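Local coordinates for transcriptional protein SWT1 (PDB 4PQZ), which is a yeast nuclear RNA endonuclease that takes part in transcription, probably as an activator, here represented by its C-terminal HEPN-like domain, at residues 119-122 and 123-126; 127-130 and 131-135; 154-157 and 158-162. All coordinates share one frame; numbering follows the deposited sequence.

Contact 1 (119-122 and 123-126)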
ATOM      1  N   PRO A 119       5.989  10.260   6.797  1.00 69.17           N
ATOM      2  CA  PRO A 119       7.069  11.111   6.291  1.00 73.58           C
ATOM      3  C   PRO A 119       7.262  12.397   7.107  1.00 82.18           C
ATOM      4  O   PRO A 119       6.293  13.107   7.394  1.00 80.49           O
ATOM      5  CB  PRO A 119       6.603  11.438   4.871  1.00 52.77           C
ATOM      6  CG  PRO A 119       5.763  10.284   4.483  1.00 49.00           C
ATOM      7  CD  PRO A 119       5.028   9.916   5.732  1.00 53.71           C
ATOM      8  N   THR A 120       8.512  12.679   7.472  1.00 82.38           N
ATOM      9  CA  THR A 120       8.845  13.873   8.246  1.00 77.03           C
ATOM     10  C   THR A 120       9.464  14.981   7.392  1.00 75.34           C
ATOM     11  O   THR A 120       9.668  16.095   7.872  1.00 76.92           O
ATOM     12  CB  THR A 120       9.786  13.554   9.431  1.00 71.65           C
ATOM     13  OG1 THR A 120      11.014  12.992   8.944  1.00 72.04           O
ATOM     14  CG2 THR A 120       9.122  12.574  10.384  1.00 66.41           C
ATOM     15  N   ASN A 121       9.758  14.675   6.130  1.00 76.47           N
ATOM     16  CA  ASN A 121      10.241  15.690   5.186  1.00 77.83           C
ATOM     17  C   ASN A 121       9.703  15.474   3.772  1.00 76.15           C
ATOM     18  O   ASN A 121       9.082  14.445   3.492  1.00 69.04           O
ATOM     19  CB  ASN A 121      11.773  15.770   5.185  1.00 76.39           C
ATOM     20  CG  ASN A 121      12.438  14.447   4.841  1.00 71.85           C
ATOM     21  OD1 ASN A 121      12.370  13.986   3.708  1.00 70.26           O
ATOM     22  ND2 ASN A 121      13.107  13.847   5.819  1.00 73.66           N
ATOM     23  N   LEU A 122       9.936  16.439   2.883  1.00 64.39           N
ATOM     24  CA  LEU A 122       9.338  16.392   1.546  1.00 61.03           C
ATOM     25  C   LEU A 122       9.922  15.277   0.696  1.00 49.28           C
ATOM     26  O   LEU A 122       9.200  14.596  -0.035  1.00 55.46           O
ATOM     27  CB  LEU A 122       9.466  17.740   0.808  1.00 75.35           C
ATOM     28  CG  LEU A 122       8.745  17.783  -0.554  1.00 79.53           C
ATOM     29  CD1 LEU A 122       7.235  17.615  -0.378  1.00 83.22           C
ATOM     30  CD2 LEU A 122       9.064  19.054  -1.371  1.00 66.11           C
ATOM     31  N   ASN A 123      11.235  15.100   0.787  1.00 55.13           N
ATOM     32  CA  ASN A 123      11.902  14.002   0.104  1.00 57.69           C
ATOM     33  C   ASN A 123      11.299  12.633   0.504  1.00 59.12           C
ATOM     34  O   ASN A 123      10.959  11.810  -0.354  1.00 59.47           O
ATOM     35  CB  ASN A 123      13.407  14.048   0.386  1.00 50.98           C
ATOM     36  CG  ASN A 123      14.140  12.817  -0.139  1.00 70.19           C
ATOM     37  OD1 ASN A 123      13.888  12.362  -1.263  1.00 63.38           O
ATOM     38  ND2 ASN A 123      15.048  12.262   0.683  1.00 58.34           N
ATOM     39  N   ASP A 124      11.148  12.422   1.812  1.00 62.58           N
ATOM     40  CA  ASP A 124      10.605  11.181   2.362  1.00 58.72           C
ATOM     41  C   ASP A 124       9.152  10.975   1.942  1.00 55.39           C
ATOM     42  O   ASP A 124       8.730   9.848   1.684  1.00 46.32           O
ATOM     43  CB  ASP A 124      10.713  11.174   3.891  1.00 61.42           C
ATOM     44  CG  ASP A 124      12.129  10.893   4.384  1.00 66.58           C
ATOM     45  OD1 ASP A 124      13.062  10.883   3.554  1.00 69.02           O
ATOM     46  OD2 ASP A 124      12.303  10.684   5.605  1.00 61.85           O
ATOM     47  N   LEU A 125       8.404  12.074   1.860  1.00 67.48           N
ATOM     48  CA  LEU A 125       7.003  12.038   1.438  1.00 61.74           C
ATOM     49  C   LEU A 125       6.855  11.654  -0.031  1.00 64.17           C
ATOM     50  O   LEU A 125       5.953  10.905  -0.390  1.00 68.12           O
ATOM     51  CB  LEU A 125       6.314  13.375   1.724  1.00 52.04           C
ATOM     52  CG  LEU A 125       4.816  13.470   1.398  1.00 69.08           C
ATOM     53  CD1 LEU A 125       4.025  12.318   2.027  1.00 70.28           C
ATOM     54  CD2 LEU A 125       4.241  14.823   1.825  1.00 78.24           C
ATOM     55  N   ARG A 126       7.754  12.155  -0.874  1.00 55.46           N
ATOM     56  CA  ARG A 126       7.752  11.780  -2.284  1.00 50.15           C
ATOM     57  C   ARG A 126       8.193  10.337  -2.445  1.00 51.91           C
ATOM     58  O   ARG A 126       7.611   9.583  -3.227  1.00 60.34           O
ATOM     59  CB  ARG A 126       8.658  12.710  -3.104  1.00 49.86           C
ATOM     60  CG  ARG A 126       8.226  14.158  -3.035  1.00 52.72           C
ATOM     61  CD  ARG A 126       8.912  15.001  -4.082  1.00 60.53           C
ATOM     62  NE  ARG A 126       8.048  16.095  -4.519  1.00 67.73           N
ATOM     63  CZ  ARG A 126       7.154  15.991  -5.504  1.00 77.43           C
ATOM     64  NH1 ARG A 126       7.002  14.845  -6.159  1.00 71.91           N
ATOM     65  NH2 ARG A 126       6.408  17.035  -5.837  1.00 90.10           N
TER
HETATM   66  O   HOH W   1      15.420  12.429   3.878  1.00 59.38           O

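Contact 2 (127-130 and 131-135)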
ATOM      1  N   THR A 127       9.226   9.962  -1.700  1.00 53.57           N
ATOM      2  CA  THR A 127       9.730   8.585  -1.710  1.00 52.96           C
ATOM      3  C   THR A 127       8.645   7.604  -1.262  1.00 48.99           C
ATOM      4  O   THR A 127       8.457   6.555  -1.873  1.00 35.83           O
ATOM      5  CB  THR A 127      10.990   8.434  -0.823  1.00 48.52           C
ATOM      6  OG1 THR A 127      12.071   9.165  -1.416  1.00 49.35           O
ATOM      7  CG2 THR A 127      11.400   6.967  -0.691  1.00 46.44           C
ATOM      8  N   PHE A 128       7.922   7.983  -0.211  1.00 52.65           N
ATOM      9  CA  PHE A 128       6.832   7.188   0.328  1.00 45.28           C
ATOM     10  C   PHE A 128       5.727   7.024  -0.703  1.00 47.98           C
ATOM     11  O   PHE A 128       5.372   5.901  -1.074  1.00 53.69           O
ATOM     12  CB  PHE A 128       6.273   7.841   1.608  1.00 39.30           C
ATOM     13  CG  PHE A 128       5.155   7.061   2.251  1.00 51.00           C
ATOM     14  CD1 PHE A 128       5.434   6.003   3.107  1.00 47.28           C
ATOM     15  CD2 PHE A 128       3.820   7.378   1.990  1.00 47.43           C
ATOM     16  CE1 PHE A 128       4.396   5.268   3.702  1.00 46.25           C
ATOM     17  CE2 PHE A 128       2.788   6.653   2.570  1.00 53.58           C
ATOM     18  CZ  PHE A 128       3.077   5.600   3.432  1.00 61.97           C
ATOM     19  N   GLU A 129       5.186   8.153  -1.154  1.00 52.61           N
ATOM     20  CA  GLU A 129       4.086   8.161  -2.108  1.00 54.26           C
ATOM     21  C   GLU A 129       4.440   7.477  -3.422  1.00 57.77           C
ATOM     22  O   GLU A 129       3.631   6.706  -3.934  1.00 47.22           O
ATOM     23  CB  GLU A 129       3.575   9.585  -2.352  1.00 57.13           C
ATOM     24  CG  GLU A 129       2.264   9.666  -3.137  1.00 60.46           C
ATOM     25  CD  GLU A 129       2.448   9.526  -4.652  1.00 60.54           C
ATOM     26  OE1 GLU A 129       1.485   9.107  -5.332  1.00 57.85           O
ATOM     27  OE2 GLU A 129       3.551   9.835  -5.164  1.00 53.99           O
ATOM     28  N   GLN A 130       5.626   7.747  -3.974  1.00 57.69           N
ATOM     29  CA  GLN A 130       6.023   7.096  -5.232  1.00 50.82           C
ATOM     30  C   GLN A 130       6.119   5.574  -5.124  1.00 46.59           C
ATOM     31  O   GLN A 130       5.762   4.859  -6.056  1.00 41.45           O
ATOM     32  CB  GLN A 130       7.335   7.658  -5.808  1.00 34.23           C
ATOM     33  CG  GLN A 130       7.213   9.095  -6.400  1.00 51.05           C
ATOM     34  CD  GLN A 130       6.410   9.173  -7.700  1.00 60.28           C
ATOM     35  OE1 GLN A 130       6.953   8.971  -8.790  1.00 66.77           O
ATOM     36  NE2 GLN A 130       5.115   9.501  -7.593  1.00 52.29           N
ATOM     37  N   PHE A 131       6.613   5.068  -4.000  1.00 42.63           N
ATOM     38  CA  PHE A 131       6.802   3.620  -3.880  1.00 43.88           C
ATOM     39  C   PHE A 131       5.435   2.949  -3.855  1.00 47.02           C
ATOM     40  O   PHE A 131       5.170   1.991  -4.599  1.00 38.41           O
ATOM     41  CB  PHE A 131       7.598   3.270  -2.619  1.00 41.83           C
ATOM     42  CG  PHE A 131       7.639   1.797  -2.312  1.00 48.44           C
ATOM     43  CD1 PHE A 131       8.561   0.968  -2.939  1.00 43.67           C
ATOM     44  CD2 PHE A 131       6.763   1.242  -1.386  1.00 45.82           C
ATOM     45  CE1 PHE A 131       8.598  -0.384  -2.660  1.00 40.74           C
ATOM     46  CE2 PHE A 131       6.798  -0.110  -1.094  1.00 37.15           C
ATOM     47  CZ  PHE A 131       7.710  -0.920  -1.735  1.00 40.34           C
ATOM     48  N   TRP A 132       4.562   3.499  -3.016  1.00 35.58           N
ATOM     49  CA  TRP A 132       3.251   2.910  -2.765  1.00 50.31           C
ATOM     50  C   TRP A 132       2.255   3.076  -3.910  1.00 46.32           C
ATOM     51  O   TRP A 132       1.356   2.262  -4.062  1.00 44.54           O
ATOM     52  CB  TRP A 132       2.678   3.441  -1.451  1.00 52.84           C
ATOM     53  CG  TRP A 132       3.354   2.796  -0.291  1.00 50.95           C
ATOM     54  CD1 TRP A 132       4.185   3.388   0.624  1.00 59.18           C
ATOM     55  CD2 TRP A 132       3.307   1.409   0.046  1.00 52.00           C
ATOM     56  NE1 TRP A 132       4.637   2.449   1.529  1.00 53.88           N
ATOM     57  CE2 TRP A 132       4.110   1.230   1.194  1.00 61.33           C
ATOM     58  CE3 TRP A 132       2.656   0.302  -0.508  1.00 46.56           C
ATOM     59  CZ2 TRP A 132       4.269  -0.015   1.799  1.00 45.36           C
ATOM     60  CZ3 TRP A 132       2.818  -0.932   0.097  1.00 44.08           C
ATOM     61  CH2 TRP A 132       3.621  -1.081   1.238  1.00 44.73           C
ATOM     62  N   GLU A 133       2.436   4.134  -4.701  1.00 45.76           N
ATOM     63  CA  GLU A 133       1.677   4.357  -5.929  1.00 52.96           C
ATOM     64  C   GLU A 133       1.924   3.207  -6.901  1.00 49.50           C
ATOM     65  O   GLU A 133       0.975   2.577  -7.380  1.00 49.39           O
ATOM     66  CB  GLU A 133       2.062   5.708  -6.567  1.00 52.76           C
ATOM     67  CG  GLU A 133       1.742   5.810  -8.048  1.00 58.14           C
ATOM     68  CD  GLU A 133       2.013   7.194  -8.627  1.00 61.08           C
ATOM     69  OE1 GLU A 133       2.218   8.147  -7.851  1.00 58.77           O
ATOM     70  OE2 GLU A 133       2.020   7.327  -9.868  1.00 65.13           O
ATOM     71  N   THR A 134       3.205   2.942  -7.171  1.00 40.16           N
ATOM     72  CA  THR A 134       3.632   1.844  -8.034  1.00 37.30           C
ATOM     73  C   THR A 134       3.089   0.503  -7.495  1.00 45.02           C
ATOM     74  O   THR A 134       2.483  -0.257  -8.241  1.00 42.47           O
ATOM     75  CB  THR A 134       5.193   1.790  -8.119  1.00 48.64           C
ATOM     76  OG1 THR A 134       5.699   3.035  -8.606  1.00 53.75           O
ATOM     77  CG2 THR A 134       5.686   0.659  -9.038  1.00 38.00           C
ATOM     78  N   VAL A 135       3.299   0.247  -6.195  1.00 34.98           N
ATOM     79  CA  VAL A 135       2.876  -0.995  -5.527  1.00 41.32           C
ATOM     80  C   VAL A 135       1.350  -1.209  -5.509  1.00 50.02           C
ATOM     81  O   VAL A 135       0.865  -2.307  -5.814  1.00 37.25           O
ATOM     82  CB  VAL A 135       3.433  -1.068  -4.083  1.00 37.98           C
ATOM     83  CG1 VAL A 135       2.750  -2.157  -3.269  1.00 34.88           C
ATOM     84  CG2 VAL A 135       4.943  -1.278  -4.106  1.00 44.97           C
TER

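Contact 3 (154-157 and 158-162)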
ATOM      1  N   GLN A 154      -7.494   8.628  -6.411  1.00 60.87           N
ATOM      2  CA  GLN A 154      -6.892   8.846  -5.103  1.00 66.82           C
ATOM      3  C   GLN A 154      -5.408   9.223  -5.218  1.00 59.40           C
ATOM      4  O   GLN A 154      -4.909  10.074  -4.475  1.00 59.35           O
ATOM      5  CB  GLN A 154      -7.075   7.605  -4.235  1.00 70.50           C
ATOM      6  CG  GLN A 154      -7.495   7.895  -2.810  1.00 86.15           C
ATOM      7  CD  GLN A 154      -7.784   6.625  -2.042  1.00105.04           C
ATOM      8  OE1 GLN A 154      -8.110   5.591  -2.631  1.00105.31           O
ATOM      9  NE2 GLN A 154      -7.657   6.689  -0.719  1.00114.29           N
ATOM     10  N   ILE A 155      -4.725   8.583  -6.167  1.00 57.38           N
ATOM     11  CA  ILE A 155      -3.325   8.853  -6.514  1.00 55.07           C
ATOM     12  C   ILE A 155      -3.135  10.290  -7.022  1.00 57.74           C
ATOM     13  O   ILE A 155      -2.158  10.957  -6.674  1.00 71.44           O
ATOM     14  CB  ILE A 155      -2.811   7.827  -7.586  1.00 50.27           C
ATOM     15  CG1 ILE A 155      -2.626   6.428  -6.971  1.00 49.31           C
ATOM     16  CG2 ILE A 155      -1.533   8.311  -8.260  1.00 45.79           C
ATOM     17  CD1 ILE A 155      -2.136   5.349  -7.967  1.00 36.46           C
ATOM     18  N   HIS A 156      -4.077  10.760  -7.834  1.00 59.92           N
ATOM     19  CA  HIS A 156      -4.032  12.122  -8.374  1.00 60.40           C
ATOM     20  C   HIS A 156      -4.105  13.141  -7.237  1.00 61.95           C
ATOM     21  O   HIS A 156      -3.286  14.059  -7.163  1.00 53.02           O
ATOM     22  CB  HIS A 156      -5.162  12.361  -9.386  1.00 56.44           C
ATOM     23  CG  HIS A 156      -5.234  13.774  -9.894  1.00 81.69           C
ATOM     24  ND1 HIS A 156      -4.545  14.208 -11.010  1.00 80.43           N
ATOM     25  CD2 HIS A 156      -5.913  14.855  -9.432  1.00 78.05           C
ATOM     26  CE1 HIS A 156      -4.797  15.485 -11.214  1.00 81.22           C
ATOM     27  NE2 HIS A 156      -5.622  15.906 -10.268  1.00 81.41           N
ATOM     28  N   GLU A 157      -5.068  12.956  -6.339  1.00 55.85           N
ATOM     29  CA  GLU A 157      -5.173  13.803  -5.153  1.00 60.51           C
ATOM     30  C   GLU A 157      -3.903  13.795  -4.288  1.00 76.22           C
ATOM     31  O   GLU A 157      -3.524  14.824  -3.726  1.00 82.10           O
ATOM     32  CB  GLU A 157      -6.380  13.400  -4.305  1.00 60.37           C
ATOM     33  CG  GLU A 157      -7.693  13.381  -5.049  1.00 79.90           C
ATOM     34  CD  GLU A 157      -8.859  13.121  -4.121  1.00101.41           C
ATOM     35  OE1 GLU A 157      -8.833  13.648  -2.987  1.00112.59           O
ATOM     36  OE2 GLU A 157      -9.790  12.385  -4.516  1.00107.20           O
ATOM     37  N   TRP A 158      -3.248  12.641  -4.178  1.00 74.74           N
ATOM     38  CA  TRP A 158      -2.011  12.557  -3.409  1.00 65.12           C
ATOM     39  C   TRP A 158      -0.910  13.390  -4.037  1.00 69.56           C
ATOM     40  O   TRP A 158      -0.267  14.185  -3.349  1.00 75.21           O
ATOM     41  CB  TRP A 158      -1.525  11.117  -3.286  1.00 57.61           C
ATOM     42  CG  TRP A 158      -2.421  10.235  -2.476  1.00 59.67           C
ATOM     43  CD1 TRP A 158      -3.358  10.625  -1.553  1.00 58.98           C
ATOM     44  CD2 TRP A 158      -2.472   8.807  -2.524  1.00 55.46           C
ATOM     45  NE1 TRP A 158      -3.986   9.519  -1.026  1.00 56.05           N
ATOM     46  CE2 TRP A 158      -3.460   8.392  -1.604  1.00 58.50           C
ATOM     47  CE3 TRP A 158      -1.779   7.835  -3.256  1.00 52.33           C
ATOM     48  CZ2 TRP A 158      -3.768   7.047  -1.398  1.00 62.19           C
ATOM     49  CZ3 TRP A 158      -2.083   6.501  -3.048  1.00 51.31           C
ATOM     50  CH2 TRP A 158      -3.069   6.119  -2.129  1.00 57.80           C
ATOM     51  N   LYS A 159      -0.692  13.178  -5.336  1.00 65.54           N
ATOM     52  CA  LYS A 159       0.339  13.886  -6.107  1.00 79.92           C
ATOM     53  C   LYS A 159       0.155  15.405  -6.066  1.00 69.60           C
ATOM     54  O   LYS A 159       1.088  16.145  -5.748  1.00 76.91           O
ATOM     55  CB  LYS A 159       0.341  13.435  -7.570  1.00 86.14           C
ATOM     56  CG  LYS A 159       0.971  12.095  -7.830  1.00 80.84           C
ATOM     57  CD  LYS A 159       0.899  11.738  -9.295  1.00 86.53           C
ATOM     58  CE  LYS A 159       1.586  10.441  -9.598  1.00 93.50           C
ATOM     59  NZ  LYS A 159       1.137   9.882 -10.920  1.00 96.31           N
ATOM     60  N   THR A 160      -1.058  15.865  -6.358  1.00 70.23           N
ATOM     61  CA  THR A 160      -1.312  17.295  -6.455  1.00 83.60           C
ATOM     62  C   THR A 160      -1.140  17.947  -5.088  1.00 89.57           C
ATOM     63  O   THR A 160      -0.542  19.007  -4.993  1.00100.95           O
ATOM     64  CB  THR A 160      -2.691  17.603  -7.078  1.00 86.54           C
ATOM     65  OG1 THR A 160      -3.737  17.185  -6.194  1.00 86.44           O
ATOM     66  CG2 THR A 160      -2.837  16.885  -8.414  1.00 83.79           C
ATOM     67  N   SER A 161      -1.618  17.293  -4.032  1.00 81.54           N
ATOM     68  CA  SER A 161      -1.451  17.810  -2.673  1.00 87.21           C
ATOM     69  C   SER A 161       0.025  17.830  -2.258  1.00 96.36           C
ATOM     70  O   SER A 161       0.442  18.621  -1.410  1.00101.75           O
ATOM     71  CB  SER A 161      -2.285  16.996  -1.670  1.00 85.97           C
ATOM     72  OG  SER A 161      -3.684  17.163  -1.894  1.00 80.51           O
ATOM     73  N   ILE A 162       0.810  16.949  -2.867  1.00 96.32           N
ATOM     74  CA  ILE A 162       2.254  16.938  -2.679  1.00 84.42           C
ATOM     75  C   ILE A 162       2.922  17.939  -3.633  1.00 81.43           C
ATOM     76  O   ILE A 162       3.736  18.757  -3.207  1.00 71.39           O
ATOM     77  CB  ILE A 162       2.839  15.518  -2.889  1.00 69.92           C
ATOM     78  CG1 ILE A 162       2.481  14.604  -1.712  1.00 71.47           C
ATOM     79  CG2 ILE A 162       4.348  15.566  -3.052  1.00 71.36           C
ATOM     80  CD1 ILE A 162       3.014  13.164  -1.870  1.00 63.33           C
TER

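Contact 1 (119-122 and 123-126)
Asn123 is the first residue after Leu122 in the opening turn of helix 122-139, and its CB lies 3.5 Å from Asn121 OD1. At its far end, Asn123 ND2 gives a hydrogen bond to a water molecule. The same water donates to Asp124 OD1 and accepts a weak bond from Asn121 ND2, so it bridges three side chains at the helix start.

Asp124 carries the cap. Its backbone N donates to Asn121 OD1 over 2.7 Å, with an N-H...O angle of 158°. Asn121 is the N-cap residue. Its chi1 of 58° sets CG between its own backbone N and carbonyl carbon, and this turns the amide oxygen back over the first turn. The donor stands tilted from the plane of the side-chain carbonyl. The carboxylate of Asp124 crosses the Asn121 amide with the two planes 56° apart. Asp124 OD2 is 3.3 Å from Asn121 ND2. An acidic group here would probably interact favourably with the helix dipole.

An i to i+4 hydrogen bond from Leu125 N to Asn121 O, 3.0 Å, closes the first turn. The Leu125 side chain meets the Pro119 ring, with CD1 3.6 Å from Pro119 CG. Pro119 CB also rests on Leu125 CA, at 3.5 Å. The proline thus folds back against the helix it precedes.

Arg126 N continues the helix by bonding to Leu122 O, and Arg126 CG packs at 3.2 Å from that oxygen. Arg126 NH2 hydrogen-bonds to Asn163 OD1.

Leu125 and Arg126 both pack on Ile162 of helix 145-163, while Pro119 O accepts from Ser39 of helix 35-62.

Contact 2 (127-130 and 131-135)
Thr127 O, Phe128 O, Glu129 O and Gln130 O accept from the backbone N atoms of Phe131, Trp132, Glu133 and Thr134 in one continuous alpha helix. The Thr134 bond is weak at the backbone. Gln130 O gains a second donor, Thr134 OG1, at 3.1 Å.

Phe128 and Trp132 form an oblique aromatic pair one turn apart. Trp132 CD1 sits over the centre of one Phe128 ring face, 3.6 Å from Phe128 CE1. The ring planes are 55° apart. Trp132 NE1 is hydrogen-bonded to Leu115 O. Phe128 CG is anti to the backbone N (chi1 -179°), whereas Trp132 CG lies beside its own N (chi1 -76°), which brings the rings together.

On another side, Glu129 OE1 approaches Glu133 OE1 to 2.8 Å, close enough to suggest that one acid is protonated. Gln130 NE2 donates to the syn lone pair of Glu129 OE2 at 2.9 Å, and that oxygen lies in the Gln130 amide plane. Glu133 OE2 has Lys159 as its salt-bridge partner.

Phe128 and Trp132 pack on Val46, and Trp132 also on Ile50, of helix 35-62. Glu129 and Glu133 meet helix 145-163, and Gln130 and Thr134 are exposed, as suits an all-helical HEPN-like bundle.

Contact 3 (154-157 and 158-162)
Glu157 O takes two hydrogen bonds from Ser161, one from the backbone N at 3.1 Å and one from OG at 3.0 Å. The two donors reach the oxygen from opposite faces of its carbonyl plane. OG is tilted from that plane, while N stands further above it. Ser161 OG lies beside its own backbone N (chi1 -66°), which points the hydroxyl back along the helix.

Thr160 N bonds to His156 O at 3.0 Å, and Lys159 N to Ile155 O. Trp158 N donates to Gln154 O. Thr160 OG1 lies near both His156 O and Glu157 O, and these contacts are weak.

One charged end finds a partner just outside the segments. Glu157 OE2 forms a salt bridge with Lys153 within this helix.

These residues belong to helix 145-163, the last helix of the HEPN-like domain. It packs against helix 35-62 through Trp158 and Gln154, and against helix 122-139 through Ile155 and Ile162. Trp158 NE1 bonds to Gln45 OE1 of helix 35-62, and the indole also touches Val46.

The Trp158 ring lies over the preceding turn of backbone. Gln154 O is above one ring face, 3.2 Å from Trp158 CG. Towards the far end of the indole, Ile155 CG1 comes to 4.0 Å of Trp158 CZ3. Gln154 stretches across at CZ2, its amide plane 52° from the ring plane. The Ile155 and Lys159 side chains lie side by side, with Ile155 CG2 near Lys159 CE.

On the outer side, Thr160 CG2 sits over one face of the His156 imidazole. This is a CH-pi contact, 3.7 Å from the methyl carbon to the ring centroid and 20° off the normal.

From the N terminus, contact 1 comes first, where the loop after helix 113-116 enters helix 122-139. Contact 2 follows directly on the same helix, and Pro119 CG touches Phe128 CB between them. Contact 3 lies later, on helix 145-163. Each contact joins neighbouring turns, so none closes a long loop; they run in series and neither nest nor cross. Contact 3 meets both others in space. Its Ile162 touches contact 1 and also packs on Glu129 of contact 2. The salt bridge from Glu133 OE2 to Lys159 NZ, 2.9 Å, ties contacts 2 and 3. These two meet between helix 122-139 and helix 145-163, and both helices pack on helix 35-62.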